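Local coordinates for protein endopolygalacturonase (Chondrostereum purpureum, PDB 1K5C) that probably hydrolyses the alpha-1,4 links between galacturonosyl units inside polygalacturonate chains, as a glycoside hydrolase of family 28, at residues A19-G24 and T44-I49; I136-F141 and C167-Q172; G240-A245 and N279-A284; D264-P269 and R295-C300. One frame throughout, in Å; residues are numbered along the deposited sequence.

Interaction 1 of 4, residues A19-G24 and T44-I49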
loop_
_atom_site.group_PDB
_atom_site.type_symbol
_atom_site.label_atom_id
_atom_site.label_comp_id
_atom_site.label_asym_id
_atom_site.label_seq_id
_atom_site.Cartn_x
_atom_site.Cartn_y
_atom_site.Cartn_z
ATOM N N ALA A 19 -6.243 -10.200 -27.188
ATOM C CA ALA A 19 -6.493 -8.758 -27.084
ATOM C C ALA A 19 -7.919 -8.628 -26.589
ATOM O O ALA A 19 -8.892 -8.916 -27.313
ATOM C CB ALA A 19 -6.321 -8.072 -28.419
ATOM N N VAL A 20 -8.089 -8.211 -25.343
ATOM C CA VAL A 20 -9.390 -8.041 -24.704
ATOM C C VAL A 20 -9.662 -6.535 -24.573
ATOM O O VAL A 20 -8.734 -5.818 -24.143
ATOM C CB VAL A 20 -9.402 -8.703 -23.319
ATOM C CG1 VAL A 20 -10.705 -8.431 -22.547
ATOM C CG2 VAL A 20 -9.215 -10.217 -23.480
ATOM N N THR A 21 -10.843 -6.089 -24.918
ATOM C CA THR A 21 -11.247 -4.726 -24.667
ATOM C C THR A 21 -12.263 -4.709 -23.544
ATOM O O THR A 21 -13.264 -5.404 -23.635
ATOM C CB THR A 21 -11.880 -4.107 -25.933
ATOM O OG1 THR A 21 -10.903 -4.185 -26.988
ATOM C CG2 THR A 21 -12.201 -2.641 -25.691
ATOM N N LEU A 22 -11.960 -3.939 -22.513
ATOM C CA LEU A 22 -12.851 -3.832 -21.358
ATOM C C LEU A 22 -13.600 -2.511 -21.552
ATOM O O LEU A 22 -13.032 -1.429 -21.336
ATOM C CB LEU A 22 -11.984 -3.931 -20.080
ATOM C CG LEU A 22 -12.726 -3.780 -18.772
ATOM C CD1 LEU A 22 -13.761 -4.862 -18.620
ATOM C CD2 LEU A 22 -11.590 -3.903 -17.704
ATOM N N ASN A 23 -14.862 -2.599 -21.989
ATOM C CA ASN A 23 -15.666 -1.393 -22.154
ATOM C C ASN A 23 -16.128 -0.851 -20.779
ATOM O O ASN A 23 -15.993 -1.494 -19.745
ATOM C CB ASN A 23 -16.845 -1.657 -23.076
ATOM C CG ASN A 23 -16.542 -1.617 -24.554
ATOM O OD1 ASN A 23 -15.404 -1.518 -24.909
ATOM N ND2 ASN A 23 -17.577 -1.621 -25.424
ATOM N N GLY A 24 -16.632 0.372 -20.821
ATOM C CA GLY A 24 -17.253 0.996 -19.601
ATOM C C GLY A 24 -18.679 0.459 -19.436
ATOM O O GLY A 24 -19.416 0.195 -20.378
ATOM N N THR A 44 -7.216 -3.952 -22.563
ATOM C CA THR A 44 -7.235 -2.520 -22.707
ATOM C C THR A 44 -8.562 -1.972 -22.260
ATOM O O THR A 44 -9.613 -2.421 -22.762
ATOM C CB THR A 44 -7.000 -2.110 -24.189
ATOM O OG1 THR A 44 -5.740 -2.686 -24.634
ATOM C CG2 THR A 44 -6.931 -0.598 -24.378
ATOM N N MET A 45 -8.547 -1.021 -21.328
ATOM C CA MET A 45 -9.774 -0.367 -20.915
ATOM C C MET A 45 -10.193 0.700 -21.906
ATOM O O MET A 45 -9.359 1.526 -22.329
ATOM C CB MET A 45 -9.596 0.349 -19.565
ATOM C CG MET A 45 -9.541 -0.495 -18.396
ATOM S SD MET A 45 -9.595 0.381 -16.846
ATOM C CE MET A 45 -11.311 0.560 -16.305
ATOM N N ALA A 46 -11.475 0.691 -22.247
ATOM C CA ALA A 46 -12.031 1.653 -23.227
ATOM C C ALA A 46 -13.120 2.494 -22.596
ATOM O O ALA A 46 -13.708 3.335 -23.312
ATOM C CB ALA A 46 -12.586 0.914 -24.446
ATOM N N GLY A 47 -13.418 2.317 -21.323
ATOM C CA GLY A 47 -14.401 3.140 -20.607
ATOM C C GLY A 47 -14.208 2.949 -19.108
ATOM O O GLY A 47 -13.377 2.164 -18.674
ATOM N N ASP A 48 -14.978 3.751 -18.360
ATOM C CA ASP A 48 -14.926 3.680 -16.900
ATOM C C ASP A 48 -15.921 2.626 -16.397
ATOM O O ASP A 48 -17.018 2.441 -16.970
ATOM C CB ASP A 48 -15.308 5.032 -16.324
ATOM C CG ASP A 48 -14.356 6.170 -16.694
ATOM O OD1 ASP A 48 -13.187 5.898 -17.058
ATOM O OD2 ASP A 48 -14.803 7.337 -16.548
ATOM N N ILE A 49 -15.551 1.961 -15.297
ATOM C CA ILE A 49 -16.419 0.927 -14.687
ATOM C C ILE A 49 -16.851 1.423 -13.328
ATOM O O ILE A 49 -16.025 1.707 -12.464
ATOM C CB ILE A 49 -15.699 -0.427 -14.640
ATOM C CG1 ILE A 49 -15.353 -0.874 -16.099
ATOM C CG2 ILE A 49 -16.594 -1.467 -13.970
ATOM C CD1 ILE A 49 -14.503 -2.075 -16.188
HETATM O O HOH W 1 -6.352 -5.056 -25.877
#
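Leu22 holds CG anti to its backbone N (chi1 177°), and Ile49 turns CG1 to the side of its own N (chi1 -61°) with CD1 extended beyond; together these torsions bring the Ile49 CD1 methyl to 3.6 Å from Leu22 CG. The isoleucine tip comes in broadside to the leucine, and CD1 reaches both leucine methyls as well. Next to this meeting, Met45 runs alongside Leu22 in the same direction, with CG 4.0 Å from Leu22 CD2. These residues face the interior of a right-handed parallel beta-helix, where Leu22 also meets Val5 and Leu35 and Met45 meets Phe70.

The backbones are in parallel register, Thr21 with Thr44 and Leu22 with Met45. Thr44 N donates to Val20 O, Leu22 N to Thr44 O and Ala46 N to Leu22 O, all nearly straight and 2.8 to 2.9 Å long. On the other face Thr21 CG2 touches Ala46 CB at 3.8 Å, while a water donates to Val20 O and also bonds Thr44 OG1.

Past the strands the chains close in until Gly24 N lies 3.6 Å from Gly47 CA, the backbones meeting directly with no side chain between them. The chemistry thus differs by face: apolar branches join successive turns inside, and the outer side mixes a methyl contact with a hydroxyl-water bridge, whereas the buried Asn23 O finds no polar partner.

Interaction 2 of 4, residues I136-F141 and C167-Q172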
loop_
_atom_site.group_PDB
_atom_site.type_symbol
_atom_site.label_atom_id
_atom_site.label_comp_id
_atom_site.label_asym_id
_atom_site.label_seq_id
_atom_site.Cartn_x
_atom_site.Cartn_y
_atom_site.Cartn_z
ATOM N N ILE A 136 -0.597 4.191 -11.710
ATOM C CA ILE A 136 -1.945 4.028 -11.173
ATOM C C ILE A 136 -2.202 5.139 -10.156
ATOM O O ILE A 136 -1.347 5.428 -9.326
ATOM C CB ILE A 136 -2.110 2.632 -10.582
ATOM C CG1 ILE A 136 -2.024 1.594 -11.797
ATOM C CG2 ILE A 136 -3.443 2.467 -9.840
ATOM C CD1 ILE A 136 -1.843 0.227 -11.214
ATOM N N THR A 137 -3.411 5.706 -10.236
ATOM C CA THR A 137 -3.836 6.692 -9.240
ATOM C C THR A 137 -4.919 6.077 -8.355
ATOM O O THR A 137 -5.924 5.568 -8.904
ATOM C CB THR A 137 -4.386 7.951 -9.911
ATOM O OG1 THR A 137 -3.337 8.553 -10.679
ATOM C CG2 THR A 137 -4.923 8.960 -8.919
ATOM N N VAL A 138 -4.751 6.143 -7.047
ATOM C CA VAL A 138 -5.840 5.847 -6.097
ATOM C C VAL A 138 -6.293 7.223 -5.597
ATOM O O VAL A 138 -5.597 7.858 -4.788
ATOM C CB VAL A 138 -5.392 4.935 -4.941
ATOM C CG1 VAL A 138 -6.544 4.799 -3.943
ATOM C CG2 VAL A 138 -4.958 3.590 -5.503
ATOM N N ASP A 139 -7.423 7.694 -6.128
ATOM C CA ASP A 139 -7.964 8.986 -5.734
ATOM C C ASP A 139 -9.131 8.746 -4.772
ATOM O O ASP A 139 -10.268 8.536 -5.192
ATOM C CB ASP A 139 -8.418 9.815 -6.930
ATOM C CG ASP A 139 -8.899 11.172 -6.522
ATOM O OD1 ASP A 139 -9.145 11.406 -5.318
ATOM O OD2 ASP A 139 -9.031 12.051 -7.424
ATOM N N ASP A 140 -8.780 8.765 -3.460
ATOM C CA ASP A 140 -9.748 8.746 -2.402
ATOM C C ASP A 140 -9.775 10.093 -1.664
ATOM O O ASP A 140 -10.192 10.186 -0.510
ATOM C CB ASP A 140 -9.490 7.588 -1.408
ATOM C CG ASP A 140 -9.860 6.268 -1.975
ATOM O OD1 ASP A 140 -10.527 6.124 -2.992
ATOM O OD2 ASP A 140 -9.407 5.249 -1.297
ATOM N N PHE A 141 -9.386 11.169 -2.358
ATOM C CA PHE A 141 -9.343 12.500 -1.723
ATOM C C PHE A 141 -10.695 12.886 -1.106
ATOM O O PHE A 141 -10.729 13.556 -0.061
ATOM C CB PHE A 141 -8.906 13.521 -2.786
ATOM C CG PHE A 141 -8.848 14.916 -2.214
ATOM C CD1 PHE A 141 -7.810 15.294 -1.327
ATOM C CD2 PHE A 141 -9.794 15.857 -2.516
ATOM C CE1 PHE A 141 -7.774 16.568 -0.805
ATOM C CE2 PHE A 141 -9.752 17.134 -1.947
ATOM C CZ PHE A 141 -8.728 17.476 -1.087
ATOM N N CYS A 167 3.104 5.850 -9.217
ATOM C CA CYS A 167 1.699 5.890 -8.789
ATOM C C CYS A 167 1.441 7.107 -7.913
ATOM O O CYS A 167 2.382 7.763 -7.394
ATOM C CB CYS A 167 1.366 4.596 -8.050
ATOM S SG CYS A 167 1.387 3.116 -9.097
ATOM N N ILE A 168 0.154 7.403 -7.731
ATOM C CA ILE A 168 -0.304 8.540 -6.933
ATOM C C ILE A 168 -1.403 8.028 -6.004
ATOM O O ILE A 168 -2.324 7.374 -6.484
ATOM C CB ILE A 168 -0.852 9.671 -7.825
ATOM C CG1 ILE A 168 0.264 10.211 -8.728
ATOM C CG2 ILE A 168 -1.529 10.741 -7.004
ATOM C CD1 ILE A 168 -0.212 11.167 -9.801
ATOM N N VAL A 169 -1.289 8.288 -4.710
ATOM C CA VAL A 169 -2.320 7.883 -3.758
ATOM C C VAL A 169 -2.719 9.067 -2.892
ATOM O O VAL A 169 -1.876 9.657 -2.207
ATOM C CB VAL A 169 -1.811 6.721 -2.823
ATOM C CG1 VAL A 169 -2.899 6.379 -1.826
ATOM C CG2 VAL A 169 -1.364 5.530 -3.657
ATOM N N LYS A 170 -4.009 9.389 -2.907
ATOM C CA LYS A 170 -4.615 10.437 -2.077
ATOM C C LYS A 170 -5.659 9.716 -1.211
ATOM O O LYS A 170 -6.681 9.252 -1.730
ATOM C CB LYS A 170 -5.314 11.487 -2.949
ATOM C CG LYS A 170 -4.337 12.171 -3.942
ATOM C CD LYS A 170 -5.102 13.130 -4.851
ATOM C CE LYS A 170 -4.109 13.843 -5.804
ATOM N NZ LYS A 170 -4.934 14.587 -6.813
ATOM N N ASN A 171 -5.385 9.577 0.086
ATOM C CA ASN A 171 -6.238 8.694 0.878
ATOM C C ASN A 171 -6.169 9.060 2.356
ATOM O O ASN A 171 -5.792 10.182 2.695
ATOM C CB ASN A 171 -5.881 7.207 0.610
ATOM C CG ASN A 171 -4.555 6.867 1.232
ATOM O OD1 ASN A 171 -3.769 7.775 1.575
ATOM N ND2 ASN A 171 -4.255 5.569 1.353
ATOM N N GLN A 172 -6.621 8.108 3.206
ATOM C CA GLN A 172 -6.752 8.328 4.644
ATOM C C GLN A 172 -6.050 7.230 5.444
ATOM O O GLN A 172 -6.260 7.132 6.660
ATOM C CB GLN A 172 -8.213 8.447 5.118
ATOM C CG GLN A 172 -8.968 9.577 4.463
ATOM C CD GLN A 172 -9.355 9.330 3.026
ATOM O OE1 GLN A 172 -9.226 10.302 2.167
ATOM N NE2 GLN A 172 -9.857 8.198 2.688
HETATM O O HOH W 2 -6.376 12.734 -8.375
#
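Four backbone hydrogen bonds, each 2.8 to 2.9 Å, tie 136-141 to 167-172 as neighbouring turns of the parallel beta-helix: Ile168 N to Ile136 O, Val138 N to Ile168 O, Lys170 N to Val138 O and Asp140 N to Lys170 O. The third is the straightest, 174° at the hydrogen; the last bends to 139° where the strand ends. That end is closed by an Asx turn, in which Asp139 OD1 accepts from Phe141 N at 3.0 Å.

The other carboxylate oxygen works across the strands. Lys170 is extended beyond CG, and a water accepts from its NZ while donating to Asp139 OD2, bridging opposite charges 4.9 Å apart between NZ and OD2.

Packing differs on the two faces. Thr137 and Ile168 are neighbours on the outer face, OG1 of the threonine against CB of the isoleucine, whereas Val138 and Val169 pair inside. Asp140 is also buried, with OD2 bonded to Ser117. Asn171 donates through ND2 to Thr152 O and Asp174 O, close to the galacturonate-binding Asp173. At the other end Cys167 SG, set beside its own backbone N (chi1 -67°), receives the Ile136 N-H in an N-H...S hydrogen bond of 3.5 Å.

Interaction 3 of 4, residues G240-A245 and N279-A284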
loop_
_atom_site.group_PDB
_atom_site.type_symbol
_atom_site.label_atom_id
_atom_site.label_comp_id
_atom_site.label_asym_id
_atom_site.label_seq_id
_atom_site.Cartn_x
_atom_site.Cartn_y
_atom_site.Cartn_z
ATOM N N GLY A 240 15.920 -6.621 5.656
ATOM C CA GLY A 240 16.494 -6.116 4.392
ATOM C C GLY A 240 15.562 -5.052 3.780
ATOM O O GLY A 240 14.849 -5.342 2.818
ATOM N N VAL A 241 15.537 -3.871 4.378
ATOM C CA VAL A 241 14.742 -2.751 3.918
ATOM C C VAL A 241 15.659 -1.588 3.650
ATOM O O VAL A 241 16.468 -1.235 4.509
ATOM C CB VAL A 241 13.688 -2.360 4.996
ATOM C CG1 VAL A 241 12.840 -1.168 4.481
ATOM C CG2 VAL A 241 12.804 -3.558 5.387
ATOM N N THR A 242 15.539 -1.005 2.462
ATOM C CA THR A 242 16.355 0.176 2.101
ATOM C C THR A 242 15.441 1.329 1.721
ATOM O O THR A 242 14.667 1.194 0.769
ATOM C CB THR A 242 17.297 -0.167 0.929
ATOM O OG1 THR A 242 18.070 -1.310 1.277
ATOM C CG2 THR A 242 18.207 1.020 0.615
ATOM N N TYR A 243 15.589 2.411 2.434
ATOM C CA TYR A 243 14.946 3.696 2.105
ATOM C C TYR A 243 15.997 4.574 1.420
ATOM O O TYR A 243 17.082 4.785 1.970
ATOM C CB TYR A 243 14.476 4.402 3.399
ATOM C CG TYR A 243 13.435 3.640 4.157
ATOM C CD1 TYR A 243 12.099 3.675 3.802
ATOM C CD2 TYR A 243 13.790 2.851 5.255
ATOM C CE1 TYR A 243 11.120 2.974 4.495
ATOM C CE2 TYR A 243 12.832 2.147 5.980
ATOM C CZ TYR A 243 11.507 2.223 5.600
ATOM O OH TYR A 243 10.590 1.480 6.317
ATOM N N ASP A 244 15.656 5.059 0.222
ATOM C CA ASP A 244 16.636 5.765 -0.638
ATOM C C ASP A 244 15.906 6.890 -1.318
ATOM O O ASP A 244 14.884 6.657 -1.971
ATOM C CB ASP A 244 17.164 4.710 -1.597
ATOM C CG ASP A 244 18.214 5.150 -2.583
ATOM O OD1 ASP A 244 18.221 6.326 -2.996
ATOM O OD2 ASP A 244 19.056 4.232 -2.913
ATOM N N ALA A 245 16.361 8.162 -1.145
ATOM C CA ALA A 245 15.892 9.252 -2.039
ATOM C C ALA A 245 14.424 9.577 -1.827
ATOM O O ALA A 245 13.769 9.993 -2.798
ATOM C CB ALA A 245 16.161 8.922 -3.512
ATOM N N ASN A 279 17.965 0.235 6.487
ATOM C CA ASN A 279 18.930 1.280 6.127
ATOM C C ASN A 279 18.226 2.471 5.486
ATOM O O ASN A 279 17.232 2.294 4.748
ATOM C CB ASN A 279 19.954 0.726 5.103
ATOM C CG ASN A 279 21.032 -0.132 5.706
ATOM O OD1 ASN A 279 21.096 -0.403 6.885
ATOM N ND2 ASN A 279 22.068 -0.465 4.879
ATOM N N PHE A 280 18.823 3.645 5.670
ATOM C CA PHE A 280 18.507 4.868 4.891
ATOM C C PHE A 280 19.847 5.246 4.204
ATOM O O PHE A 280 20.709 5.864 4.822
ATOM C CB PHE A 280 18.029 6.019 5.742
ATOM C CG PHE A 280 16.652 5.826 6.376
ATOM C CD1 PHE A 280 16.477 5.094 7.523
ATOM C CD2 PHE A 280 15.524 6.442 5.770
ATOM C CE1 PHE A 280 15.215 4.965 8.122
ATOM C CE2 PHE A 280 14.276 6.304 6.372
ATOM C CZ PHE A 280 14.117 5.579 7.530
ATOM N N THR A 281 19.975 4.795 2.935
ATOM C CA THR A 281 21.216 4.977 2.154
ATOM C C THR A 281 20.850 5.432 0.755
ATOM O O THR A 281 19.696 5.503 0.372
ATOM C CB THR A 281 22.028 3.669 2.136
ATOM O OG1 THR A 281 21.151 2.629 1.651
ATOM C CG2 THR A 281 22.561 3.305 3.519
ATOM N N GLY A 282 21.906 5.744 -0.033
ATOM C CA GLY A 282 21.685 6.162 -1.426
ATOM C C GLY A 282 21.401 7.650 -1.437
ATOM O O GLY A 282 22.168 8.448 -0.862
ATOM N N GLY A 283 20.347 8.066 -2.102
ATOM C CA GLY A 283 19.956 9.493 -2.084
ATOM C C GLY A 283 19.420 9.856 -0.707
ATOM O O GLY A 283 18.849 9.012 0.016
ATOM N N ALA A 284 19.545 11.136 -0.324
ATOM C CA ALA A 284 19.015 11.616 0.925
ATOM C C ALA A 284 17.516 11.309 1.045
ATOM O O ALA A 284 16.729 11.603 0.135
ATOM C CB ALA A 284 19.223 13.122 1.004
HETATM O O HOH W 3 17.787 7.550 2.199
HETATM O O HOH W 4 20.812 2.638 -1.134
#
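Tyr243 and Phe280 send their side chains out in a common direction, with their rings in an offset stack: the centroids are 4.5 Å apart and the planes differ by 18°. The offset puts the root of the tyrosine over the phenylalanine, CB of Tyr243 being 3.3 Å from CD2 of Phe280, while Tyr243 CD2 stands above the Phe280 plane toward its rim. Both residues set CG beside the backbone N (chi1 -63° and -69°), and these similar torsions, on bridge-paired residues, lay the rings over one another. Asn279 O lies at the tyrosine ring edge and also accepts Tyr243 N at 2.8 Å in a straight bond. Inside the beta-helix the pair also meets Val225, and Trp309 adds an edge-to-face ring to Phe280.

At the end of its strand Asp244 swings its carboxylate toward the turn, CG anti to N. OD1 takes the Gly283 N-H at 2.9 Å from above the carboxylate plane and forms a salt bridge with Lys214; a water bonded to OD2 also reaches Thr281 OG1. Ala245 N returns a bond to Gly283 O at 2.9 Å, met well above the carbonyl plane. The stack thus packs the two turns together inside, on a register fixed by backbone bonds, whereas at the outer bend one carboxylate, probably stabilised as an anion by Lys214, gathers amide, lysine and water.

Interaction 4 of 4, residues D264-P269 and R295-C300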
loop_
_atom_site.group_PDB
_atom_site.type_symbol
_atom_site.label_atom_id
_atom_site.label_comp_id
_atom_site.label_asym_id
_atom_site.label_seq_id
_atom_site.Cartn_x
_atom_site.Cartn_y
_atom_site.Cartn_z
ATOM N N ASP A 264 -0.301 -0.356 19.581
ATOM C CA ASP A 264 0.262 0.764 20.292
ATOM C C ASP A 264 1.527 1.251 19.600
ATOM O O ASP A 264 2.249 0.464 18.956
ATOM C CB ASP A 264 0.581 0.345 21.712
ATOM C CG ASP A 264 -0.652 -0.015 22.529
ATOM O OD1 ASP A 264 -1.605 0.783 22.517
ATOM O OD2 ASP A 264 -0.620 -1.079 23.174
ATOM N N ASP A 265 1.849 2.540 19.756
ATOM C CA ASP A 265 3.110 3.053 19.216
ATOM C C ASP A 265 4.318 2.544 20.034
ATOM O O ASP A 265 5.336 2.175 19.389
ATOM C CB ASP A 265 3.056 4.591 19.193
ATOM C CG ASP A 265 2.043 5.186 18.245
ATOM O OD1 ASP A 265 1.541 4.582 17.270
ATOM O OD2 ASP A 265 1.723 6.404 18.503
ATOM N N VAL A 266 4.220 2.525 21.325
ATOM C CA VAL A 266 5.311 2.094 22.200
ATOM C C VAL A 266 4.709 1.292 23.361
ATOM O O VAL A 266 3.479 1.268 23.551
ATOM C CB VAL A 266 6.115 3.292 22.719
ATOM C CG1 VAL A 266 6.741 4.122 21.594
ATOM C CG2 VAL A 266 5.262 4.222 23.561
ATOM N N GLY A 267 5.624 0.678 24.120
ATOM C CA GLY A 267 5.303 -0.076 25.327
ATOM C C GLY A 267 5.336 -1.570 25.120
ATOM O O GLY A 267 4.709 -2.100 24.162
ATOM N N ASN A 268 6.044 -2.287 25.961
ATOM C CA ASN A 268 6.064 -3.750 26.002
ATOM C C ASN A 268 6.144 -4.252 24.565
ATOM O O ASN A 268 5.319 -5.074 24.181
ATOM C CB ASN A 268 4.842 -4.297 26.728
ATOM C CG ASN A 268 4.613 -5.770 27.019
ATOM O OD1 ASN A 268 3.498 -6.432 27.169
ATOM N ND2 ASN A 268 5.747 -6.470 27.180
ATOM N N PRO A 269 7.174 -3.854 23.784
ATOM C CA PRO A 269 7.242 -4.355 22.398
ATOM C C PRO A 269 7.440 -5.856 22.366
ATOM O O PRO A 269 8.118 -6.480 23.175
ATOM C CB PRO A 269 8.419 -3.577 21.796
ATOM C CG PRO A 269 9.308 -3.350 23.027
ATOM C CD PRO A 269 8.283 -2.956 24.129
ATOM N N ARG A 295 10.006 13.312 15.551
ATOM C CA ARG A 295 10.890 13.007 14.409
ATOM C C ARG A 295 11.024 11.498 14.172
ATOM O O ARG A 295 10.515 10.992 13.167
ATOM C CB ARG A 295 12.252 13.695 14.590
ATOM C CG ARG A 295 12.117 15.245 14.463
ATOM C CD ARG A 295 13.460 15.919 14.452
ATOM N NE ARG A 295 14.281 15.848 15.664
ATOM C CZ ARG A 295 14.128 16.734 16.669
ATOM N NH1 ARG A 295 13.180 17.662 16.673
ATOM N NH2 ARG A 295 14.940 16.657 17.730
ATOM N N VAL A 296 11.701 10.807 15.083
ATOM C CA VAL A 296 11.952 9.361 14.924
ATOM C C VAL A 296 11.747 8.649 16.247
ATOM O O VAL A 296 12.350 9.021 17.257
ATOM C CB VAL A 296 13.407 9.150 14.466
ATOM C CG1 VAL A 296 13.777 7.657 14.449
ATOM C CG2 VAL A 296 13.678 9.784 13.110
ATOM N N THR A 297 10.965 7.575 16.223
ATOM C CA THR A 297 10.924 6.631 17.341
ATOM C C THR A 297 11.161 5.216 16.781
ATOM O O THR A 297 10.528 4.828 15.787
ATOM C CB THR A 297 9.628 6.705 18.145
ATOM O OG1 THR A 297 9.749 7.922 18.950
ATOM C CG2 THR A 297 9.378 5.520 19.080
ATOM N N VAL A 298 12.048 4.493 17.458
ATOM C CA VAL A 298 12.289 3.074 17.216
ATOM C C VAL A 298 11.975 2.369 18.535
ATOM O O VAL A 298 12.586 2.710 19.556
ATOM C CB VAL A 298 13.752 2.817 16.799
ATOM C CG1 VAL A 298 14.004 1.309 16.703
ATOM C CG2 VAL A 298 14.057 3.538 15.478
ATOM N N GLU A 299 11.031 1.417 18.492
ATOM C CA GLU A 299 10.593 0.667 19.680
ATOM C C GLU A 299 10.699 -0.818 19.364
ATOM O O GLU A 299 9.770 -1.443 18.872
ATOM C CB GLU A 299 9.155 1.089 20.057
ATOM C CG GLU A 299 8.629 0.339 21.284
ATOM C CD GLU A 299 8.992 0.956 22.612
ATOM O OE1 GLU A 299 9.793 1.890 22.668
ATOM O OE2 GLU A 299 8.428 0.496 23.643
ATOM N N CYS A 300 11.868 -1.372 19.666
ATOM C CA CYS A 300 12.182 -2.768 19.369
ATOM C C CYS A 300 12.162 -3.617 20.632
ATOM O O CYS A 300 12.841 -3.296 21.616
ATOM C CB CYS A 300 13.612 -2.925 18.808
ATOM S SG CYS A 300 13.826 -2.324 17.116
#
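The loop 264-269 arches past the strand that ends at Glu299 without pairing with it, no CA pair being closer than the 6.0 Å reached at Val266-Glu299 and Pro269-Cys300, and the peptide after Val266 presents the Gly267 N-H to the strand. Glu299 receives it: OE2 accepts from Gly267 N at 2.9 Å, with 165° at the hydrogen. The amide approaches from above the carboxylate plane, 49° out of it. To get there the glutamate sends CG anti to its backbone N and then bends at chi2 (86°), folding the carboxylate under the loop.

Val266 lies athwart this side chain, its CB 3.7 Å from Glu299 CD, while its CG1 methyl reaches over to Thr297 CG2 at 3.9 Å. Here the loop, which joins strands 254-259 and 275-280, overhangs the parallel beta-helix at the side where the strand of Glu299 runs beside 254-259. Asp265, salt-bridged to Lys253, lies about 4 Å from Arg226 between side chains, so the loop borders the residues that bind galacturonate.

Pro269 closes the other flank of the glutamate. Its CD stands 3.5 Å from Glu299 OE2, and CG rests 3.7 Å from Cys300 C, just where the strand gives way to the Cys300-Cys303 disulfide. Arg231 grips the loop from outside the contact, donating to Gly267 O and Asn268 O and forming a salt bridge with Asp264.

In the fold
Interactions 1, 2 and 3 follow in series along the beta-helix, each joining strands of adjacent turns by backbone bonds of the parallel-sheet pattern; 1 and 3 lie on opposite sides of the chain's centre. All four are partly buried: the interior residues of 1 to 3 and Glu299 of 4 are buried, their outer residues more exposed. Interaction 2 has the longest register, three bridges against two. Interior faces change from aliphatic and methionine contacts to valines, then stacked rings; outer faces hold hydroxyls, charges and water. Interaction 4 differs in kind: a loop held to a strand of the other sheet by one side-chain hydrogen bond, with less buried surface. Interactions 2 and 4 come closest to galacturonate-binding residues.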